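Local coordinates for protein ORF10 (PDB 6RIW) that forms the ketosynthase and chain length factor didomain of a polyunsaturated fatty acid synthase, which probably condenses acyl-carrier-protein-bound units in chain elongation, at residues A[1-6]-A[284-289]; A[69-74]-A[92-97]; A[76-81]-A[179-184]; A[527-532]-A[741-746]; A[692-697]-A[837-842]. All blocks are in the same frame, centred on the assembly; numbering follows the deposited sequence.

Contact 1. Residues A[1-6]-A[284-289]; sequences MENIAV and IIKGGA. With MG (magnesium ion), chain B.
Asn3 lies across Ile284 and Lys286, just before the chain enters strand 4-12. Its CB and CG rest on Ile284 CG2, with CG 3.6 Å from that methyl. OD1 reaches on over the lysine chain to 3.3 Å from Lys286 CD, while ND2 is hydrogen-bonded to Gln271. The lysine is bent at chi2 and chi4, and its NZ bonds to Ala318 O. Past Asn3 the two segments pair as antiparallel strands: Ile285 N donates to Ile4 O at 2.8 Å, with the N-H almost in line with the C=O, and Ile4 N donates back to Ile285 O at 3.3 Å. On the face carrying Ile4 and Ile285, Val6 CG2 packs 3.9 Å from Ile285 CD1. Beside the pairing a magnesium ion bridges the segments, bound by Met1 O at 2.3 Å, by Lys286 O at 2.2 Å and by a water at 2.4 Å. The same water can donate hydrogen bonds to Glu2 O and Ile285 O. The protein ligands are both backbone carbonyls, so the site probably depends on the backbone path at the N-terminus of this ketosynthase half rather than on side-chain charge.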
# COMPACT_ATOMS: atom_id res chain seq x y z
N MET A 1 -2.26 -11.52 -25.65
CA MET A 1 -1.41 -10.46 -26.18
C MET A 1 0.05 -10.91 -26.27
O MET A 1 0.38 -12.04 -25.93
CB MET A 1 -1.56 -9.19 -25.33
CG MET A 1 -2.95 -8.55 -25.53
SD MET A 1 -3.30 -7.09 -24.51
CE MET A 1 -4.35 -7.83 -23.28
N GLU A 2 0.92 -10.03 -26.77
CA GLU A 2 2.28 -10.43 -27.14
C GLU A 2 3.05 -11.03 -25.96
O GLU A 2 2.95 -10.57 -24.82
CB GLU A 2 3.04 -9.22 -27.68
CG GLU A 2 4.42 -9.55 -28.17
CD GLU A 2 5.17 -8.35 -28.66
OE1 GLU A 2 4.59 -7.24 -28.61
OE2 GLU A 2 6.33 -8.52 -29.09
N ASN A 3 3.84 -12.07 -26.26
CA ASN A 3 4.85 -12.59 -25.34
C ASN A 3 5.65 -11.46 -24.68
O ASN A 3 6.15 -10.57 -25.36
CB ASN A 3 5.83 -13.49 -26.09
CG ASN A 3 5.25 -14.85 -26.40
OD1 ASN A 3 4.21 -15.26 -25.85
ND2 ASN A 3 5.93 -15.59 -27.28
N ILE A 4 5.79 -11.55 -23.36
CA ILE A 4 6.66 -10.66 -22.59
C ILE A 4 7.90 -11.44 -22.18
O ILE A 4 7.79 -12.56 -21.66
CB ILE A 4 5.94 -10.08 -21.36
CG1 ILE A 4 4.70 -9.29 -21.81
CG2 ILE A 4 6.90 -9.22 -20.55
CD1 ILE A 4 5.03 -8.09 -22.73
N ALA A 5 9.07 -10.87 -22.43
CA ALA A 5 10.34 -11.48 -22.05
C ALA A 5 10.81 -10.90 -20.72
O ALA A 5 10.77 -9.68 -20.53
CB ALA A 5 11.41 -11.24 -23.11
N VAL A 6 11.21 -11.78 -19.80
CA VAL A 6 11.95 -11.39 -18.61
C VAL A 6 13.43 -11.31 -18.96
O VAL A 6 14.05 -12.33 -19.30
CB VAL A 6 11.71 -12.39 -17.47
CG1 VAL A 6 12.39 -11.89 -16.17
CG2 VAL A 6 10.22 -12.64 -17.28
N ILE A 284 9.59 -16.59 -20.77
CA ILE A 284 8.51 -15.89 -21.45
C ILE A 284 7.30 -15.90 -20.54
O ILE A 284 6.91 -16.96 -20.01
CB ILE A 284 8.18 -16.55 -22.81
CG1 ILE A 284 9.40 -16.51 -23.77
CG2 ILE A 284 6.91 -15.93 -23.41
CD1 ILE A 284 9.66 -15.18 -24.46
N ILE A 285 6.71 -14.72 -20.32
CA ILE A 285 5.40 -14.64 -19.68
C ILE A 285 4.37 -14.77 -20.80
O ILE A 285 4.24 -13.87 -21.64
CB ILE A 285 5.23 -13.34 -18.88
CG1 ILE A 285 6.30 -13.25 -17.78
CG2 ILE A 285 3.84 -13.31 -18.26
CD1 ILE A 285 6.37 -11.90 -17.09
N LYS A 286 3.68 -15.91 -20.83
CA LYS A 286 2.76 -16.21 -21.92
C LYS A 286 1.41 -15.56 -21.69
O LYS A 286 0.72 -15.21 -22.66
CB LYS A 286 2.60 -17.73 -22.04
CG LYS A 286 1.99 -18.21 -23.37
CD LYS A 286 2.96 -18.02 -24.55
CE LYS A 286 2.27 -18.31 -25.88
NZ LYS A 286 0.93 -17.61 -25.97
N GLY A 287 1.03 -15.39 -20.44
CA GLY A 287 -0.23 -14.75 -20.11
C GLY A 287 -0.47 -14.85 -18.62
O GLY A 287 0.38 -15.31 -17.86
N GLY A 288 -1.65 -14.39 -18.22
CA GLY A 288 -2.03 -14.51 -16.83
C GLY A 288 -3.26 -13.69 -16.58
O GLY A 288 -3.81 -13.05 -17.48
N ALA A 289 -3.69 -13.70 -15.32
CA ALA A 289 -4.94 -13.05 -14.98
C ALA A 289 -4.99 -12.73 -13.50
O ALA A 289 -4.28 -13.31 -12.67
CB ALA A 289 -6.15 -13.92 -15.33
MG MG B . 0.52 -13.69 -24.26
O HOH W 1 2.07 -12.40 -22.94

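Contact 2. Residues A[69-74]-A[92-97]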
# COMPACT_ATOMS: atom_id res chain seq x y z
N PHE A 69 22.86 -7.68 5.66
CA PHE A 69 22.87 -6.94 4.40
C PHE A 69 23.36 -5.52 4.68
O PHE A 69 22.81 -4.84 5.54
CB PHE A 69 21.47 -6.90 3.77
CG PHE A 69 21.40 -6.07 2.51
CD1 PHE A 69 21.91 -6.56 1.31
CD2 PHE A 69 20.87 -4.79 2.54
CE1 PHE A 69 21.86 -5.79 0.15
CE2 PHE A 69 20.81 -4.01 1.39
CZ PHE A 69 21.31 -4.51 0.18
N ASN A 70 24.38 -5.08 3.95
CA ASN A 70 24.96 -3.75 4.13
C ASN A 70 24.77 -3.01 2.82
O ASN A 70 25.45 -3.30 1.83
CB ASN A 70 26.44 -3.83 4.54
CG ASN A 70 26.66 -4.64 5.80
OD1 ASN A 70 27.30 -5.70 5.77
ND2 ASN A 70 26.14 -4.15 6.92
N PHE A 71 23.80 -2.11 2.80
CA PHE A 71 23.43 -1.40 1.58
C PHE A 71 24.55 -0.46 1.15
O PHE A 71 25.06 0.32 1.96
CB PHE A 71 22.14 -0.62 1.81
CG PHE A 71 21.71 0.21 0.64
CD1 PHE A 71 21.30 -0.38 -0.54
CD2 PHE A 71 21.66 1.60 0.75
CE1 PHE A 71 20.88 0.41 -1.62
CE2 PHE A 71 21.24 2.38 -0.32
CZ PHE A 71 20.85 1.79 -1.50
N ASP A 72 24.90 -0.52 -0.13
CA ASP A 72 25.84 0.42 -0.75
C ASP A 72 25.03 1.54 -1.39
O ASP A 72 24.34 1.31 -2.38
CB ASP A 72 26.70 -0.31 -1.78
CG ASP A 72 27.68 0.61 -2.51
OD1 ASP A 72 27.65 1.85 -2.34
OD2 ASP A 72 28.49 0.06 -3.29
N ALA A 73 25.10 2.74 -0.80
CA ALA A 73 24.29 3.88 -1.22
C ALA A 73 24.89 4.65 -2.40
O ALA A 73 24.29 5.63 -2.85
CB ALA A 73 24.07 4.84 -0.04
N SER A 74 26.05 4.23 -2.90
CA SER A 74 26.71 4.96 -3.97
C SER A 74 26.18 4.52 -5.34
O SER A 74 25.59 3.45 -5.49
CB SER A 74 28.23 4.75 -3.89
OG SER A 74 28.59 3.44 -4.31
N TRP A 92 16.32 -1.81 0.31
CA TRP A 92 16.19 -3.12 -0.34
C TRP A 92 15.60 -2.98 -1.74
O TRP A 92 16.02 -3.68 -2.66
CB TRP A 92 15.32 -4.05 0.50
CG TRP A 92 15.91 -4.41 1.83
CD1 TRP A 92 17.17 -4.14 2.29
CD2 TRP A 92 15.24 -5.11 2.88
NE1 TRP A 92 17.32 -4.63 3.56
CE2 TRP A 92 16.15 -5.24 3.94
CE3 TRP A 92 13.95 -5.63 3.02
CZ2 TRP A 92 15.81 -5.85 5.15
CZ3 TRP A 92 13.61 -6.26 4.22
CH2 TRP A 92 14.55 -6.37 5.26
N GLY A 93 14.61 -2.09 -1.91
CA GLY A 93 14.05 -1.86 -3.24
C GLY A 93 15.04 -1.24 -4.21
O GLY A 93 15.09 -1.62 -5.39
N LEU A 94 15.85 -0.30 -3.73
CA LEU A 94 16.91 0.27 -4.57
C LEU A 94 17.94 -0.80 -4.95
O LEU A 94 18.40 -0.86 -6.10
CB LEU A 94 17.59 1.42 -3.83
CG LEU A 94 16.69 2.65 -3.71
CD1 LEU A 94 17.28 3.61 -2.69
CD2 LEU A 94 16.54 3.31 -5.08
N TYR A 95 18.32 -1.64 -3.99
CA TYR A 95 19.28 -2.70 -4.27
C TYR A 95 18.80 -3.61 -5.41
O TYR A 95 19.53 -3.82 -6.39
CB TYR A 95 19.53 -3.52 -3.01
CG TYR A 95 20.38 -4.76 -3.29
CD1 TYR A 95 21.74 -4.64 -3.53
CD2 TYR A 95 19.81 -6.03 -3.33
CE1 TYR A 95 22.53 -5.75 -3.80
CE2 TYR A 95 20.60 -7.18 -3.61
CZ TYR A 95 21.96 -7.01 -3.83
OH TYR A 95 22.78 -8.09 -4.11
N VAL A 96 17.59 -4.16 -5.31
CA VAL A 96 17.14 -5.08 -6.36
C VAL A 96 16.87 -4.34 -7.67
O VAL A 96 16.98 -4.95 -8.74
CB VAL A 96 15.91 -5.91 -5.93
CG1 VAL A 96 16.29 -6.82 -4.74
CG2 VAL A 96 14.69 -5.00 -5.60
N THR A 97 16.56 -3.05 -7.63
CA THR A 97 16.43 -2.29 -8.87
C THR A 97 17.77 -2.19 -9.60
O THR A 97 17.85 -2.50 -10.80
CB THR A 97 15.87 -0.90 -8.58
OG1 THR A 97 14.52 -1.02 -8.15
CG2 THR A 97 15.86 -0.06 -9.86
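Phe69 and Tyr95 both swing CG opposite their own backbone N, with chi1 at 176° and 172°, and this brings the two rings together between the 69-74 loop and helix 88-104. Together with Trp92 they make an aromatic cluster in the N-terminal part of the ketosynthase, whose fold is that of the thiolase superfamily. Phe69 presents its edge to Tyr95: CE1 sits 3.7 Å above the plane of the Tyr95 ring, over its centre, and Phe69 CZ is 3.6 Å from Tyr95 CG. The planes stand 71° apart, an edge-to-face pair. Trp92 in turn points the NE1 and CD1 edge of its indole at the face of Phe69, offset and nearly perpendicular, with Trp92 NE1 3.7 Å from Phe69 CD2. Leu12 of strand 4-12 also touches Phe69 and Trp92, and Tyr95 OH bonds to Gln17 O beyond the cluster. Further along the loop, Phe71 CZ lies 4.0 Å from Leu94 CB, and Phe71 CE1 comes near Tyr95 N. The loop then closes in an Asx turn, where Asp72 OD1 accepts from Ser74 N at 2.9 Å and from Ser74 OG at 2.7 Å, both on the same face of the carboxylate.

Contact 3. Residues A[76-81]-A[179-184]; sequences YQLDND and IAQAAG
Tyr76 turns its ring edge to Ala182: Ala182 O lies at that edge, in the ring plane, and Tyr76 CD1 sits 4.0 Å from Ala182 CB, while Lys98 makes a cation-pi contact with the ring. The amide of Gln77 is the second flat group. Gly184 CA lies over it, almost equidistant from CD, OE1 and NE2, the nearest being Gln77 OE1 at 3.6 Å; having no side chain, Gly184 lets the amide lie close. Between these two groups the backbone is pinned by Gln77 N, which donates to Ala182 O at 2.9 Å with an N-H...O angle of 165°. A water adds a second tie, donating to Gln77 OE1 at 3.0 Å and to Gln181 O at 2.6 Å. The third flat group, the Gln181 amide, stands at the end of an extended chain whose CG is trans to the backbone N (chi1 -176°). Leu78 crosses it at about a right angle, with Leu78 CD2 3.8 Å from Gln181 CD, and OE1 has a weak hydrogen bond from Asn875 of the chain length factor half. With an alanine here, Leu78 CD2 would probably lose the amide it packs on and Asn875 its weak acceptor. Gly184, at positive phi, completes a Schellman motif, so the loop leading into helix 80-84 is docked on the C-terminal turn of helix 174-183.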
# COMPACT_ATOMS: atom_id res chain seq x y z
N TYR A 76 23.82 5.88 -7.42
CA TYR A 76 22.47 6.21 -7.85
C TYR A 76 22.41 7.67 -8.31
O TYR A 76 23.37 8.43 -8.19
CB TYR A 76 21.46 5.98 -6.71
CG TYR A 76 21.35 4.55 -6.28
CD1 TYR A 76 20.45 3.70 -6.88
CD2 TYR A 76 22.19 4.04 -5.30
CE1 TYR A 76 20.36 2.38 -6.51
CE2 TYR A 76 22.10 2.72 -4.92
CZ TYR A 76 21.19 1.90 -5.53
OH TYR A 76 21.11 0.59 -5.16
N GLN A 77 21.24 8.06 -8.83
CA GLN A 77 21.08 9.45 -9.25
C GLN A 77 20.68 10.37 -8.09
O GLN A 77 20.54 11.58 -8.28
CB GLN A 77 20.07 9.52 -10.41
CG GLN A 77 20.58 8.71 -11.62
CD GLN A 77 19.91 9.06 -12.93
OE1 GLN A 77 19.17 10.04 -13.04
NE2 GLN A 77 20.17 8.24 -13.94
N LEU A 78 20.54 9.81 -6.90
CA LEU A 78 20.32 10.56 -5.67
C LEU A 78 21.53 10.39 -4.76
O LEU A 78 22.19 9.35 -4.77
CB LEU A 78 19.06 10.10 -4.95
CG LEU A 78 17.77 10.55 -5.65
CD1 LEU A 78 16.58 9.89 -5.01
CD2 LEU A 78 17.63 12.08 -5.65
N ASP A 79 21.79 11.42 -3.97
CA ASP A 79 22.99 11.51 -3.15
C ASP A 79 23.10 10.37 -2.14
O ASP A 79 22.11 9.96 -1.51
CB ASP A 79 23.00 12.88 -2.45
CG ASP A 79 23.87 12.92 -1.21
OD1 ASP A 79 25.11 12.91 -1.34
OD2 ASP A 79 23.31 12.96 -0.09
N ASN A 80 24.32 9.87 -1.99
CA ASN A 80 24.64 8.77 -1.07
C ASN A 80 24.11 9.03 0.35
O ASN A 80 23.46 8.17 0.95
CB ASN A 80 26.16 8.59 -1.07
CG ASN A 80 26.65 7.59 -0.04
OD1 ASN A 80 26.76 7.89 1.16
ND2 ASN A 80 26.97 6.39 -0.50
N ASP A 81 24.37 10.22 0.89
CA ASP A 81 23.98 10.50 2.27
C ASP A 81 22.46 10.50 2.46
O ASP A 81 21.96 10.05 3.50
CB ASP A 81 24.56 11.84 2.71
CG ASP A 81 26.08 11.83 2.71
OD1 ASP A 81 26.67 12.56 1.88
OD2 ASP A 81 26.66 11.08 3.52
N ILE A 179 12.59 4.81 -6.36
CA ILE A 179 13.23 3.94 -7.34
C ILE A 179 13.29 4.62 -8.70
O ILE A 179 14.33 4.61 -9.37
CB ILE A 179 12.49 2.59 -7.40
CG1 ILE A 179 12.90 1.75 -6.18
CG2 ILE A 179 12.76 1.86 -8.73
CD1 ILE A 179 11.95 0.62 -5.88
N ALA A 180 12.18 5.23 -9.13
CA ALA A 180 12.16 5.87 -10.44
C ALA A 180 13.20 6.99 -10.51
O ALA A 180 13.95 7.10 -11.48
CB ALA A 180 10.76 6.41 -10.76
N GLN A 181 13.28 7.81 -9.45
CA GLN A 181 14.23 8.91 -9.49
C GLN A 181 15.66 8.42 -9.38
O GLN A 181 16.53 8.87 -10.13
CB GLN A 181 13.92 9.96 -8.41
CG GLN A 181 14.86 11.18 -8.53
CD GLN A 181 14.44 12.37 -7.67
OE1 GLN A 181 13.64 12.25 -6.73
NE2 GLN A 181 14.97 13.53 -8.01
N ALA A 182 15.94 7.50 -8.45
CA ALA A 182 17.31 7.06 -8.22
C ALA A 182 17.88 6.28 -9.40
O ALA A 182 19.10 6.25 -9.58
CB ALA A 182 17.39 6.20 -6.95
N ALA A 183 17.04 5.61 -10.18
CA ALA A 183 17.51 4.89 -11.35
C ALA A 183 17.32 5.67 -12.65
O ALA A 183 17.69 5.18 -13.71
CB ALA A 183 16.81 3.53 -11.46
N GLY A 184 16.74 6.87 -12.60
CA GLY A 184 16.55 7.64 -13.82
C GLY A 184 15.47 7.14 -14.74
O GLY A 184 15.58 7.29 -15.96
O HOH W 2 16.56 10.82 -11.83

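Contact 4. Residues A[527-532]-A[741-746]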
# COMPACT_ATOMS: atom_id res chain seq x y z
N GLY A 527 -9.20 23.46 10.55
CA GLY A 527 -9.17 22.75 9.28
C GLY A 527 -10.42 21.94 9.03
O GLY A 527 -11.37 21.94 9.81
N SER A 528 -10.42 21.23 7.91
CA SER A 528 -11.61 20.46 7.52
C SER A 528 -11.52 19.05 8.10
O SER A 528 -11.23 18.06 7.43
CB SER A 528 -11.76 20.47 6.00
OG SER A 528 -12.90 19.74 5.59
N TYR A 529 -11.76 18.97 9.41
CA TYR A 529 -11.69 17.70 10.11
C TYR A 529 -13.00 16.96 9.97
O TYR A 529 -14.08 17.57 9.88
CB TYR A 529 -11.40 17.90 11.60
CG TYR A 529 -10.09 18.55 11.92
CD1 TYR A 529 -8.91 17.82 11.90
CD2 TYR A 529 -10.02 19.92 12.23
CE1 TYR A 529 -7.69 18.41 12.20
CE2 TYR A 529 -8.80 20.51 12.52
CZ TYR A 529 -7.64 19.74 12.52
OH TYR A 529 -6.43 20.35 12.82
N VAL A 530 -12.90 15.64 10.00
CA VAL A 530 -14.07 14.76 10.12
C VAL A 530 -14.20 14.36 11.59
O VAL A 530 -13.32 13.68 12.13
CB VAL A 530 -13.94 13.53 9.21
CG1 VAL A 530 -15.09 12.55 9.47
CG2 VAL A 530 -13.92 13.94 7.74
N GLU A 531 -15.29 14.78 12.25
CA GLU A 531 -15.42 14.42 13.66
C GLU A 531 -15.90 12.99 13.83
O GLU A 531 -15.43 12.28 14.73
CB GLU A 531 -16.37 15.40 14.37
CG GLU A 531 -16.76 14.93 15.80
CD GLU A 531 -17.32 16.05 16.69
OE1 GLU A 531 -17.76 17.09 16.16
OE2 GLU A 531 -17.33 15.86 17.93
N GLN A 532 -16.81 12.53 12.98
CA GLN A 532 -17.44 11.23 13.14
C GLN A 532 -18.12 10.84 11.83
O GLN A 532 -18.37 11.68 10.96
CB GLN A 532 -18.46 11.25 14.29
CG GLN A 532 -19.57 12.26 14.08
CD GLN A 532 -20.36 12.52 15.37
OE1 GLN A 532 -19.78 12.70 16.44
NE2 GLN A 532 -21.67 12.51 15.26
N VAL A 741 -5.33 22.25 6.45
CA VAL A 741 -5.66 20.90 6.93
C VAL A 741 -7.02 20.47 6.40
O VAL A 741 -8.00 21.24 6.44
CB VAL A 741 -5.64 20.86 8.48
CG1 VAL A 741 -6.21 19.56 8.98
CG2 VAL A 741 -4.20 21.07 9.02
N GLY A 742 -7.10 19.24 5.89
CA GLY A 742 -8.39 18.67 5.52
C GLY A 742 -8.28 17.17 5.51
O GLY A 742 -7.17 16.61 5.51
N GLU A 743 -9.43 16.50 5.52
CA GLU A 743 -9.41 15.04 5.43
C GLU A 743 -10.74 14.53 4.89
O GLU A 743 -11.73 15.26 4.84
CB GLU A 743 -9.09 14.39 6.79
CG GLU A 743 -10.15 14.63 7.86
CD GLU A 743 -9.72 14.08 9.23
OE1 GLU A 743 -8.72 13.33 9.28
OE2 GLU A 743 -10.38 14.39 10.26
N GLY A 744 -10.75 13.26 4.49
CA GLY A 744 -11.98 12.64 4.06
C GLY A 744 -11.73 11.52 3.05
O GLY A 744 -10.65 10.95 2.99
N ALA A 745 -12.78 11.21 2.31
CA ALA A 745 -12.80 10.06 1.42
C ALA A 745 -13.79 10.36 0.31
O ALA A 745 -14.74 11.12 0.51
CB ALA A 745 -13.19 8.77 2.17
N ALA A 746 -13.56 9.78 -0.86
CA ALA A 746 -14.51 9.97 -1.95
C ALA A 746 -14.30 8.86 -2.97
O ALA A 746 -13.28 8.16 -2.95
CB ALA A 746 -14.34 11.37 -2.59
O HOH W 3 -11.99 17.79 3.87
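Ser528 and Gly742 form a parallel bridge, a short edge pairing that adds residues 527-528 to strand 741-752 in the chain length factor half. Ser528 N donates to Val741 O at 2.8 Å, nearly straight at 173° but from well above the carbonyl plane. The return bond, Glu743 N to Ser528 O, is 3.1 Å long, bent and weak. Ser528 is the centre of an inverse gamma turn, so the chain leaves the pairing at once, and a water joins Ser528 OG to Glu743 O, 2.8 and 2.7 Å away; Thr497 also bonds OG. Beyond the turn, a side chain takes over from the backbone. Glu743 CG stands between its backbone N and carbonyl carbon (chi1 65°), and from there the extended chain carries OE2 to Val530 N, which donates to its anti lone pair at 2.8 Å. OE1 faces the other way, to Arg505 in a salt bridge and to Gly697 N. In this thiolase-type half the buried carboxylate lies between the 529-531 loop and strand 741-752. A glutamine in its place would probably leave the charge of Arg505 without its mate and could offer Val530 N or Gly697 N an oxygen, but not both. Val530 CG2 covers Glu743 CG at 3.8 Å. On the side of Val741, Tyr529 lays its CE1 3.7 Å from Val741 CG1, with its hydroxyl tied to Pro525 O.

Contact 5. Residues A[692-697]-A[837-842]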
# COMPACT_ATOMS: atom_id res chain seq x y z
N ALA A 692 -10.90 6.78 -2.77
CA ALA A 692 -9.71 7.43 -2.23
C ALA A 692 -10.01 7.79 -0.80
O ALA A 692 -11.12 8.21 -0.49
CB ALA A 692 -9.36 8.70 -3.01
N VAL A 693 -9.02 7.66 0.08
CA VAL A 693 -9.23 8.03 1.48
C VAL A 693 -7.91 8.49 2.06
O VAL A 693 -6.86 7.88 1.83
CB VAL A 693 -9.84 6.86 2.30
CG1 VAL A 693 -8.98 5.60 2.20
CG2 VAL A 693 -10.03 7.27 3.76
N ASP A 694 -7.97 9.59 2.81
CA ASP A 694 -6.84 9.99 3.64
C ASP A 694 -7.44 10.71 4.84
O ASP A 694 -8.01 11.80 4.71
CB ASP A 694 -5.85 10.89 2.89
CG ASP A 694 -4.48 10.93 3.57
OD1 ASP A 694 -4.42 10.58 4.78
OD2 ASP A 694 -3.48 11.29 2.90
N LEU A 695 -7.31 10.11 6.00
CA LEU A 695 -7.74 10.81 7.21
C LEU A 695 -6.58 11.68 7.69
O LEU A 695 -5.97 11.48 8.75
CB LEU A 695 -8.25 9.81 8.24
CG LEU A 695 -9.40 8.98 7.61
CD1 LEU A 695 -10.08 8.07 8.63
CD2 LEU A 695 -10.45 9.89 6.95
N SER A 696 -6.28 12.69 6.87
CA SER A 696 -5.08 13.52 7.00
C SER A 696 -5.24 14.66 8.01
O SER A 696 -4.42 15.58 8.00
CB SER A 696 -4.69 14.10 5.63
OG SER A 696 -5.84 14.40 4.84
N GLY A 697 -6.26 14.61 8.87
CA GLY A 697 -6.31 15.51 10.00
C GLY A 697 -5.71 14.93 11.27
O GLY A 697 -5.79 15.56 12.32
N THR A 837 -6.14 17.15 1.19
CA THR A 837 -6.41 15.79 1.64
C THR A 837 -5.37 14.78 1.14
O THR A 837 -5.64 13.57 1.12
CB THR A 837 -7.84 15.37 1.25
OG1 THR A 837 -7.99 15.39 -0.19
CG2 THR A 837 -8.87 16.36 1.86
N PHE A 838 -4.19 15.28 0.72
CA PHE A 838 -3.00 14.48 0.45
C PHE A 838 -3.26 13.26 -0.44
O PHE A 838 -3.46 13.41 -1.65
CB PHE A 838 -2.32 14.18 1.79
CG PHE A 838 -1.68 15.42 2.35
CD1 PHE A 838 -0.51 15.91 1.75
CD2 PHE A 838 -2.33 16.20 3.31
CE1 PHE A 838 0.05 17.12 2.19
CE2 PHE A 838 -1.78 17.43 3.74
CZ PHE A 838 -0.60 17.88 3.17
N ASN A 839 -3.27 12.05 0.11
CA ASN A 839 -3.41 10.91 -0.81
C ASN A 839 -4.78 10.85 -1.48
O ASN A 839 -4.92 10.16 -2.51
CB ASN A 839 -3.12 9.60 -0.06
CG ASN A 839 -1.68 9.53 0.38
OD1 ASN A 839 -0.79 9.68 -0.44
ND2 ASN A 839 -1.44 9.33 1.68
N ALA A 840 -5.78 11.53 -0.95
CA ALA A 840 -7.07 11.61 -1.62
C ALA A 840 -7.25 12.90 -2.42
O ALA A 840 -8.34 13.14 -2.96
CB ALA A 840 -8.20 11.48 -0.57
N SER A 841 -6.23 13.77 -2.50
CA SER A 841 -6.44 15.11 -3.05
C SER A 841 -6.85 15.09 -4.52
O SER A 841 -7.59 15.97 -4.96
CB SER A 841 -5.18 15.98 -2.90
OG SER A 841 -4.05 15.33 -3.45
N GLY A 842 -6.37 14.12 -5.29
CA GLY A 842 -6.81 14.03 -6.68
C GLY A 842 -8.30 13.78 -6.82
O GLY A 842 -8.93 14.25 -7.78
O HOH W 4 -4.31 7.71 2.77
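Asp694 and Asn839 carry the polar part of this contact, where the end of strand 687-694 meets the turn leading into helix 841-854. Asp694 CG is trans to its own backbone N (chi1 -161°), which brings OD2 under the turn. There Asn839 N donates to OD2 at 2.9 Å, and OD2 accepts it on the anti lone pair, away from the other oxygen. The Asn839 side chain crosses that of the aspartate at a slant, though the amide and carboxylate planes are only 11° apart, with Asn839 ND2 3.1 Å from Asp694 OD2. A water accepts a weak bond from that ND2 and can donate to Val693 O at 2.7 Å. Within the turn, Phe838 O accepts from both Ser841 N and Ser841 OG, the hydroxyl in the carbonyl plane on a lone pair.

Close but non-bonded approaches fill in round the aspartate. Asp694 CB lies 3.2 Å from Thr837 O, and Asp694 OD2 lies 3.3 Å from Phe838 CB. One apolar pair flanks them, Ala692 CB meeting Ala840 CB at 3.9 Å. Ser696 CB lies at the edge of the Phe838 ring, near its plane, beside CD2. Ser696 OG is turned to Gly742 O, while the Phe838 ring stacks on His836 and meets Trp739 edge-to-face.

Thr837 directly follows a Gly-His pair that matches a conserved ketosynthase active-site sequence, here in the chain length factor half. OD2 takes one backbone N-H just before the helix; the N-H of Asn839 and the helix start just beyond it would probably favour the charged carboxylate.

How the contacts relate
Contacts 4 and 5 sit on neighbouring strands, 741-752 and 687-694, in the chain length factor half, with centres 9 Å apart; both are buried, and in each a carboxylate grips a backbone N-H. Contacts 2 and 3 form a second touching pair, in the ketosynthase half, meeting through the weak bond of Tyr76 OH to Leu94 O. They are only partly buried, and differ in chemistry: contact 2 is rings and apolar packing, contact 3 one backbone bond, a water and amides. Contact 1, also in the ketosynthase half, is buried strand pairing with a magnesium bridge at the N-terminus, its centre 43 Å from that of contact 4.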